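Local coordinates for protein dual specificity phosphatase-like 15 isoform a (Homo sapiens, PDB 1YZ4) that dephosphorylates phosphotyrosine, phosphoserine and phosphothreonine in proteins through its dual-specificity phosphatase catalytic domain, at residues Val102-Met107 / Glu139-Ala144; Asp50-Arg55 / Ile74-Cys79. The protein carries 1 engineered substitution. All coordinates share one frame; numbering follows the deposited sequence.

Contact 1: Val102-Met107 / Glu139-Ala144; sequences VTAYVM and EEFGWA
F141 extends straight out from helix 132-143, its CG trans to the backbone N (chi1 180°), while on helix 97-110 M107 starts beside its own backbone N and then bends at chi3 (75°), which swings the terminal methyl over to the other helix. The two meet at the rim of the phenyl ring, where M107 CE lies close to the ring plane, 4.1 Å from F141 CD2. A104 takes one face of the same ring. Its CB stands 4.3 Å from the F141 ring centroid and somewhat off centre, nearer the CD2-CE2 side, as a CH-pi contact. The phenyl also reaches past this methyl to the backbone, with F141 CE2 3.2 Å from A104 O, so a ring carbon rests against a helix carbonyl.

M107 does a second job. Its CE also settles on the backbone of helix 132-143, 3.4 Å from G142 CA and 3.7 Å from G142 N. A glycine has no side chain to hold the methyl off, and the methyl can therefore rest directly on the main chain. The side chains that touch are buried and all apolar, and the polar atoms they meet across the contact are main-chain ones, A104 O and G142 N. The short helical segments run nearly parallel, 18° apart, with axes 10.4 Å from each other, so it is the length of F141 and M107 that spans the gap.

Around this pair, F70 of helix 70-82 meets the F141 ring edge-to-face and also packs on A104, with I74 of the same helix against F141. W114 of helix 114-123 touches M107, S146 and L149 of helix 145-157 close on F141, and V102 and Y105 face L15 of strand 15-18.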
ATOM      1  N   VAL A 102       0.568   1.457  -2.414  1.00 18.35           N
ATOM      2  CA  VAL A 102      -0.389   0.506  -2.978  1.00 19.50           C
ATOM      3  C   VAL A 102      -0.580   0.674  -4.493  1.00 17.48           C
ATOM      4  O   VAL A 102      -0.745  -0.317  -5.219  1.00 15.31           O
ATOM      5  CB  VAL A 102      -1.768   0.594  -2.263  1.00 18.30           C
ATOM      6  CG1 VAL A 102      -2.199   2.035  -2.142  1.00 26.09           C
ATOM      7  CG2 VAL A 102      -2.817  -0.188  -3.047  1.00 18.34           C
ATOM      8  N   THR A 103      -0.547   1.917  -4.971  1.00 14.00           N
ATOM      9  CA  THR A 103      -0.717   2.186  -6.397  1.00 10.70           C
ATOM     10  C   THR A 103       0.428   1.536  -7.163  1.00 11.66           C
ATOM     11  O   THR A 103       0.219   0.878  -8.187  1.00 11.84           O
ATOM     12  CB  THR A 103      -0.749   3.712  -6.681  1.00  9.56           C
ATOM     13  OG1 THR A 103      -1.880   4.288  -6.023  1.00 12.31           O
ATOM     14  CG2 THR A 103      -0.889   3.998  -8.178  1.00  9.10           C
ATOM     15  N   ALA A 104       1.637   1.708  -6.645  1.00 11.94           N
ATOM     16  CA  ALA A 104       2.815   1.130  -7.263  1.00  9.24           C
ATOM     17  C   ALA A 104       2.660  -0.389  -7.347  1.00 13.51           C
ATOM     18  O   ALA A 104       3.021  -1.006  -8.346  1.00 12.38           O
ATOM     19  CB  ALA A 104       4.039   1.488  -6.450  1.00 11.86           C
ATOM     20  N   TYR A 105       2.117  -0.991  -6.293  1.00 13.22           N
ATOM     21  CA  TYR A 105       1.917  -2.433  -6.270  1.00 11.41           C
ATOM     22  C   TYR A 105       0.939  -2.886  -7.348  1.00 12.51           C
ATOM     23  O   TYR A 105       1.214  -3.810  -8.112  1.00  8.82           O
ATOM     24  CB  TYR A 105       1.363  -2.884  -4.926  1.00 10.31           C
ATOM     25  CG  TYR A 105       1.146  -4.374  -4.886  1.00 15.88           C
ATOM     26  CD1 TYR A 105       2.231  -5.249  -4.796  1.00 13.42           C
ATOM     27  CD2 TYR A 105      -0.136  -4.921  -4.987  1.00 15.42           C
ATOM     28  CE1 TYR A 105       2.047  -6.628  -4.809  1.00 13.20           C
ATOM     29  CE2 TYR A 105      -0.327  -6.307  -5.001  1.00 15.53           C
ATOM     30  CZ  TYR A 105       0.773  -7.149  -4.910  1.00 13.29           C
ATOM     31  OH  TYR A 105       0.607  -8.512  -4.918  1.00 18.55           O
ATOM     32  N   VAL A 106      -0.222  -2.238  -7.380  1.00 15.33           N
ATOM     33  CA  VAL A 106      -1.254  -2.577  -8.344  1.00 14.13           C
ATOM     34  C   VAL A 106      -0.775  -2.320  -9.767  1.00 15.39           C
ATOM     35  O   VAL A 106      -1.154  -3.033 -10.694  1.00 17.71           O
ATOM     36  CB  VAL A 106      -2.544  -1.785  -8.056  1.00 12.69           C
ATOM     37  CG1 VAL A 106      -3.618  -2.119  -9.093  1.00 11.65           C
ATOM     38  CG2 VAL A 106      -3.041  -2.130  -6.651  1.00  9.77           C
ATOM     39  N   MET A 107       0.065  -1.308  -9.946  1.00 15.35           N
ATOM     40  CA  MET A 107       0.589  -1.029 -11.276  1.00 16.04           C
ATOM     41  C   MET A 107       1.396  -2.230 -11.762  1.00 15.76           C
ATOM     42  O   MET A 107       1.212  -2.687 -12.891  1.00 15.83           O
ATOM     43  CB  MET A 107       1.488   0.212 -11.258  1.00 15.44           C
ATOM     44  CG  MET A 107       0.740   1.532 -11.211  1.00 12.72           C
ATOM     45  SD  MET A 107       1.813   2.927 -10.808  1.00 16.93           S
ATOM     46  CE  MET A 107       2.685   3.135 -12.348  1.00 17.89           C
ATOM     47  N   GLU A 139       5.011   8.121 -11.782  1.00 20.65           N
ATOM     48  CA  GLU A 139       5.184   8.252 -13.225  1.00 24.79           C
ATOM     49  C   GLU A 139       6.449   7.492 -13.630  1.00 24.98           C
ATOM     50  O   GLU A 139       6.424   6.668 -14.543  1.00 19.97           O
ATOM     51  CB  GLU A 139       5.333   9.728 -13.606  1.00 29.09           C
ATOM     52  CG  GLU A 139       4.176  10.308 -14.400  1.00 38.68           C
ATOM     53  CD  GLU A 139       4.097   9.760 -15.807  1.00 40.29           C
ATOM     54  OE1 GLU A 139       3.942   8.532 -15.964  1.00 45.89           O
ATOM     55  OE2 GLU A 139       4.189  10.560 -16.758  1.00 46.21           O
ATOM     56  N   GLU A 140       7.551   7.787 -12.939  1.00 25.98           N
ATOM     57  CA  GLU A 140       8.831   7.138 -13.205  1.00 26.75           C
ATOM     58  C   GLU A 140       8.660   5.632 -13.114  1.00 23.66           C
ATOM     59  O   GLU A 140       8.896   4.910 -14.074  1.00 22.89           O
ATOM     60  CB  GLU A 140       9.880   7.561 -12.174  1.00 31.66           C
ATOM     61  CG  GLU A 140      10.415   8.977 -12.310  1.00 42.80           C
ATOM     62  CD  GLU A 140      11.356   9.352 -11.166  1.00 47.88           C
ATOM     63  OE1 GLU A 140      12.329   8.598 -10.914  1.00 47.51           O
ATOM     64  OE2 GLU A 140      11.118  10.402 -10.524  1.00 47.11           O
ATOM     65  N   PHE A 141       8.245   5.180 -11.936  1.00 21.10           N
ATOM     66  CA  PHE A 141       8.045   3.767 -11.657  1.00 19.07           C
ATOM     67  C   PHE A 141       7.274   3.057 -12.763  1.00 21.02           C
ATOM     68  O   PHE A 141       7.626   1.942 -13.158  1.00 19.48           O
ATOM     69  CB  PHE A 141       7.308   3.599 -10.331  1.00 12.91           C
ATOM     70  CG  PHE A 141       7.051   2.168  -9.961  1.00 14.96           C
ATOM     71  CD1 PHE A 141       8.086   1.358  -9.499  1.00 13.62           C
ATOM     72  CD2 PHE A 141       5.777   1.617 -10.111  1.00 11.97           C
ATOM     73  CE1 PHE A 141       7.861   0.020  -9.194  1.00 18.60           C
ATOM     74  CE2 PHE A 141       5.539   0.280  -9.811  1.00 15.18           C
ATOM     75  CZ  PHE A 141       6.585  -0.525  -9.351  1.00 19.20           C
ATOM     76  N   GLY A 142       6.225   3.704 -13.259  1.00 20.16           N
ATOM     77  CA  GLY A 142       5.432   3.103 -14.312  1.00 20.71           C
ATOM     78  C   GLY A 142       6.252   2.842 -15.560  1.00 21.69           C
ATOM     79  O   GLY A 142       6.172   1.770 -16.159  1.00 20.18           O
ATOM     80  N   TRP A 143       7.055   3.826 -15.943  1.00 21.39           N
ATOM     81  CA  TRP A 143       7.885   3.714 -17.129  1.00 26.26           C
ATOM     82  C   TRP A 143       9.039   2.733 -16.955  1.00 27.45           C
ATOM     83  O   TRP A 143       9.231   1.829 -17.770  1.00 26.17           O
ATOM     84  CB  TRP A 143       8.460   5.087 -17.493  1.00 30.57           C
ATOM     85  CG  TRP A 143       9.178   5.128 -18.820  1.00 36.94           C
ATOM     86  CD1 TRP A 143       8.616   5.322 -20.053  1.00 39.31           C
ATOM     87  CD2 TRP A 143      10.587   4.970 -19.044  1.00 38.29           C
ATOM     88  NE1 TRP A 143       9.587   5.299 -21.028  1.00 40.29           N
ATOM     89  CE2 TRP A 143      10.803   5.083 -20.437  1.00 40.57           C
ATOM     90  CE3 TRP A 143      11.685   4.743 -18.205  1.00 41.66           C
ATOM     91  CZ2 TRP A 143      12.077   4.978 -21.009  1.00 40.08           C
ATOM     92  CZ3 TRP A 143      12.955   4.638 -18.776  1.00 41.11           C
ATOM     93  CH2 TRP A 143      13.136   4.756 -20.165  1.00 40.88           C
ATOM     94  N   ALA A 144       9.799   2.911 -15.880  1.00 28.97           N
ATOM     95  CA  ALA A 144      10.979   2.090 -15.631  1.00 31.91           C
ATOM     96  C   ALA A 144      10.839   0.718 -14.968  1.00 31.44           C
ATOM     97  O   ALA A 144      10.916  -0.322 -15.623  1.00 35.36           O
ATOM     98  CB  ALA A 144      12.009   2.924 -14.853  1.00 27.06           C
TER

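Contact 2: Asp50-Arg55 / Ile74-Cys79; sequences DITYLR and INFIHC
Strand segment 52-55 and helix segment 74-79 run almost antiparallel, 166° between their directions with axes 10.4 Å apart, and L54 and F76 lie nearest across the gap, CA to CA 7.9 Å. One aromatic ring carries nearly everything. With its CG anti to the backbone N (chi1 -176°), the F76 side chain reaches from the helix to the strand and presents one face of its ring to L54.

L54 CB sits 3.8 Å from the F76 ring centroid and only 9° off the ring normal, a CH-pi contact almost exactly over the middle of the face. The rest of the leucine runs back along the phenylalanine, opposite in sense to it, until CD2 of L54 reaches the ring root, 3.6 Å from F76 CG. At the far end of the ring the strand backbone takes over: T52 O lies in the ring plane, 3.5 Å from F76 CZ. Further round that edge T52 CG2 touches F76 CE1 more loosely, at 4.2 Å. Y53, between T52 and L54, points away from the helix, its OH hydrogen-bonded to L48 N.

F76 also packs on I38 of strand 36-40, and backbone hydrogen bonds join T52 to T35 and I37, and L54 to I37 and S39. Helix 70-82 is the crossover of a beta-alpha-beta unit, joining edge strand 52-56 to parallel strand 87-91, beyond strand 36-40, in the protein-tyrosine-phosphatase fold of the dual-specificity phosphatases.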
ATOM      1  N   ASP A  50       1.136 -11.003  16.705  1.00 32.59           N
ATOM      2  CA  ASP A  50       0.614 -11.843  15.641  1.00 31.95           C
ATOM      3  C   ASP A  50       0.457 -11.124  14.310  1.00 31.64           C
ATOM      4  O   ASP A  50      -0.401 -11.483  13.496  1.00 33.33           O
ATOM      5  CB  ASP A  50      -0.722 -12.445  16.074  1.00 30.96           C
ATOM      6  CG  ASP A  50      -0.655 -13.049  17.462  1.00 32.50           C
ATOM      7  OD1 ASP A  50       0.284 -13.833  17.717  1.00 29.87           O
ATOM      8  OD2 ASP A  50      -1.535 -12.736  18.297  1.00 32.84           O
ATOM      9  N   ILE A  51       1.281 -10.103  14.098  1.00 27.00           N
ATOM     10  CA  ILE A  51       1.274  -9.354  12.846  1.00 25.31           C
ATOM     11  C   ILE A  51       2.717  -9.063  12.451  1.00 19.99           C
ATOM     12  O   ILE A  51       3.539  -8.687  13.283  1.00 18.50           O
ATOM     13  CB  ILE A  51       0.483  -8.011  12.960  1.00 28.58           C
ATOM     14  CG1 ILE A  51      -1.013  -8.296  13.165  1.00 31.20           C
ATOM     15  CG2 ILE A  51       0.670  -7.180  11.691  1.00 26.10           C
ATOM     16  CD1 ILE A  51      -1.901  -7.052  13.195  1.00 27.50           C
ATOM     17  N   THR A  52       3.027  -9.255  11.178  1.00 17.73           N
ATOM     18  CA  THR A  52       4.374  -9.004  10.692  1.00 14.91           C
ATOM     19  C   THR A  52       4.431  -7.593  10.123  1.00 14.21           C
ATOM     20  O   THR A  52       3.698  -7.258   9.196  1.00 14.06           O
ATOM     21  CB  THR A  52       4.758 -10.020   9.616  1.00 13.77           C
ATOM     22  OG1 THR A  52       4.554 -11.341  10.128  1.00 18.23           O
ATOM     23  CG2 THR A  52       6.220  -9.861   9.226  1.00 13.76           C
ATOM     24  N   TYR A  53       5.299  -6.767  10.691  1.00 13.12           N
ATOM     25  CA  TYR A  53       5.418  -5.388  10.249  1.00 14.49           C
ATOM     26  C   TYR A  53       6.611  -5.090   9.371  1.00 15.65           C
ATOM     27  O   TYR A  53       7.649  -5.756   9.417  1.00 16.50           O
ATOM     28  CB  TYR A  53       5.503  -4.431  11.446  1.00 15.83           C
ATOM     29  CG  TYR A  53       4.238  -4.266  12.243  1.00 16.45           C
ATOM     30  CD1 TYR A  53       3.793  -5.275  13.091  1.00 12.94           C
ATOM     31  CD2 TYR A  53       3.498  -3.083  12.172  1.00 16.16           C
ATOM     32  CE1 TYR A  53       2.644  -5.117  13.855  1.00 17.18           C
ATOM     33  CE2 TYR A  53       2.339  -2.911  12.934  1.00 16.23           C
ATOM     34  CZ  TYR A  53       1.919  -3.933  13.772  1.00 16.23           C
ATOM     35  OH  TYR A  53       0.776  -3.792  14.518  1.00 12.47           O
ATOM     36  N   LEU A  54       6.441  -4.047   8.577  1.00 17.15           N
ATOM     37  CA  LEU A  54       7.484  -3.552   7.715  1.00 20.01           C
ATOM     38  C   LEU A  54       7.420  -2.060   8.020  1.00 21.58           C
ATOM     39  O   LEU A  54       6.388  -1.417   7.794  1.00 22.53           O
ATOM     40  CB  LEU A  54       7.155  -3.819   6.245  1.00 21.75           C
ATOM     41  CG  LEU A  54       8.331  -3.542   5.307  1.00 24.56           C
ATOM     42  CD1 LEU A  54       9.469  -4.489   5.658  1.00 26.91           C
ATOM     43  CD2 LEU A  54       7.908  -3.721   3.854  1.00 24.76           C
ATOM     44  N   ARG A  55       8.499  -1.520   8.573  1.00 19.97           N
ATOM     45  CA  ARG A  55       8.540  -0.104   8.907  1.00 18.33           C
ATOM     46  C   ARG A  55       9.206   0.726   7.819  1.00 17.58           C
ATOM     47  O   ARG A  55      10.323   0.433   7.390  1.00 15.42           O
ATOM     48  CB  ARG A  55       9.260   0.107  10.239  1.00 16.76           C
ATOM     49  CG  ARG A  55       8.402  -0.175  11.466  1.00 17.85           C
ATOM     50  CD  ARG A  55       9.253  -0.203  12.739  1.00 20.44           C
ATOM     51  NE  ARG A  55       8.449  -0.314  13.955  1.00 16.00           N
ATOM     52  CZ  ARG A  55       8.951  -0.578  15.159  1.00 19.19           C
ATOM     53  NH1 ARG A  55      10.258  -0.764  15.310  1.00 15.22           N
ATOM     54  NH2 ARG A  55       8.149  -0.641  16.218  1.00 13.91           N
ATOM     55  N   ILE A  74       6.537  -3.809  -2.372  1.00 12.11           N
ATOM     56  CA  ILE A  74       5.814  -4.654  -3.305  1.00 15.98           C
ATOM     57  C   ILE A  74       6.150  -6.130  -3.090  1.00 17.01           C
ATOM     58  O   ILE A  74       5.292  -6.995  -3.247  1.00 17.55           O
ATOM     59  CB  ILE A  74       6.122  -4.242  -4.754  1.00 18.74           C
ATOM     60  CG1 ILE A  74       5.488  -2.875  -5.030  1.00 20.76           C
ATOM     61  CG2 ILE A  74       5.618  -5.294  -5.725  1.00 16.77           C
ATOM     62  CD1 ILE A  74       5.771  -2.315  -6.412  1.00 21.51           C
ATOM     63  N   ASN A  75       7.394  -6.413  -2.718  1.00 15.39           N
ATOM     64  CA  ASN A  75       7.805  -7.788  -2.489  1.00 17.10           C
ATOM     65  C   ASN A  75       7.166  -8.305  -1.220  1.00 18.74           C
ATOM     66  O   ASN A  75       6.744  -9.458  -1.151  1.00 19.14           O
ATOM     67  CB  ASN A  75       9.328  -7.883  -2.411  1.00 16.88           C
ATOM     68  CG  ASN A  75       9.965  -8.098  -3.780  1.00 19.02           C
ATOM     69  OD1 ASN A  75      10.117  -9.230  -4.235  1.00 18.65           O
ATOM     70  ND2 ASN A  75      10.316  -7.006  -4.452  1.00 19.86           N
ATOM     71  N   PHE A  76       7.090  -7.436  -0.219  1.00 18.79           N
ATOM     72  CA  PHE A  76       6.483  -7.771   1.063  1.00 16.28           C
ATOM     73  C   PHE A  76       5.008  -8.118   0.823  1.00 16.84           C
ATOM     74  O   PHE A  76       4.536  -9.199   1.184  1.00 16.85           O
ATOM     75  CB  PHE A  76       6.599  -6.566   2.001  1.00 12.86           C
ATOM     76  CG  PHE A  76       6.083  -6.814   3.395  1.00 12.00           C
ATOM     77  CD1 PHE A  76       6.829  -7.551   4.311  1.00 10.57           C
ATOM     78  CD2 PHE A  76       4.879  -6.256   3.809  1.00 10.51           C
ATOM     79  CE1 PHE A  76       6.389  -7.722   5.626  1.00 14.32           C
ATOM     80  CE2 PHE A  76       4.423  -6.420   5.125  1.00 14.35           C
ATOM     81  CZ  PHE A  76       5.180  -7.152   6.036  1.00 14.03           C
ATOM     82  N   ILE A  77       4.289  -7.192   0.194  1.00 16.82           N
ATOM     83  CA  ILE A  77       2.871  -7.385  -0.094  1.00 17.24           C
ATOM     84  C   ILE A  77       2.576  -8.647  -0.897  1.00 18.32           C
ATOM     85  O   ILE A  77       1.683  -9.422  -0.549  1.00 17.96           O
ATOM     86  CB  ILE A  77       2.299  -6.175  -0.862  1.00 15.74           C
ATOM     87  CG1 ILE A  77       2.262  -4.954   0.066  1.00 13.32           C
ATOM     88  CG2 ILE A  77       0.899  -6.501  -1.402  1.00 11.40           C
ATOM     89  CD1 ILE A  77       2.063  -3.631  -0.659  1.00 11.84           C
ATOM     90  N   HIS A  78       3.327  -8.848  -1.973  1.00 18.02           N
ATOM     91  CA  HIS A  78       3.125 -10.004  -2.828  1.00 17.49           C
ATOM     92  C   HIS A  78       3.313 -11.308  -2.057  1.00 17.15           C
ATOM     93  O   HIS A  78       2.455 -12.196  -2.106  1.00 17.65           O
ATOM     94  CB  HIS A  78       4.086  -9.949  -4.009  1.00 18.22           C
ATOM     95  CG  HIS A  78       3.570 -10.631  -5.235  1.00 16.67           C
ATOM     96  ND1 HIS A  78       2.397 -10.258  -5.855  1.00 19.91           N
ATOM     97  CD2 HIS A  78       4.076 -11.649  -5.969  1.00 18.47           C
ATOM     98  CE1 HIS A  78       2.203 -11.015  -6.919  1.00 19.16           C
ATOM     99  NE2 HIS A  78       3.209 -11.869  -7.011  1.00 19.46           N
ATOM    100  N   CYS A  79       4.426 -11.415  -1.341  1.00 17.16           N
ATOM    101  CA  CYS A  79       4.718 -12.611  -0.558  1.00 16.56           C
ATOM    102  C   CYS A  79       3.546 -12.898   0.377  1.00 17.56           C
ATOM    103  O   CYS A  79       3.079 -14.041   0.485  1.00 16.62           O
ATOM    104  CB  CYS A  79       6.000 -12.418   0.258  1.00 15.09           C
ATOM    105  SG  CYS A  79       6.316 -13.733   1.472  1.00 17.45           S
TER

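From the N terminus, the chain lays down strands 9-12, 15-18 and 36-40 before edge strand 52-56, where contact 2 opens; helix 70-82 closes it. The chain then passes through strand 87-91, which ends at S91, the engineered replacement of the predicted nucleophile, before helix 97-110 opens contact 1, closed by helix 132-143 after helix 114-123. The two loops thus follow in series, neither nesting nor crossing. Helix 70-82 bridges them in space: I74 CD1 lies 3.5 Å from F141 CZ. I77 packs on Y105, and Y105 OH probably hydrogen-bonds H78 ND1 at 2.7 Å. Together the contacts tie the sheet edge, through helix 70-82, to the helical layer.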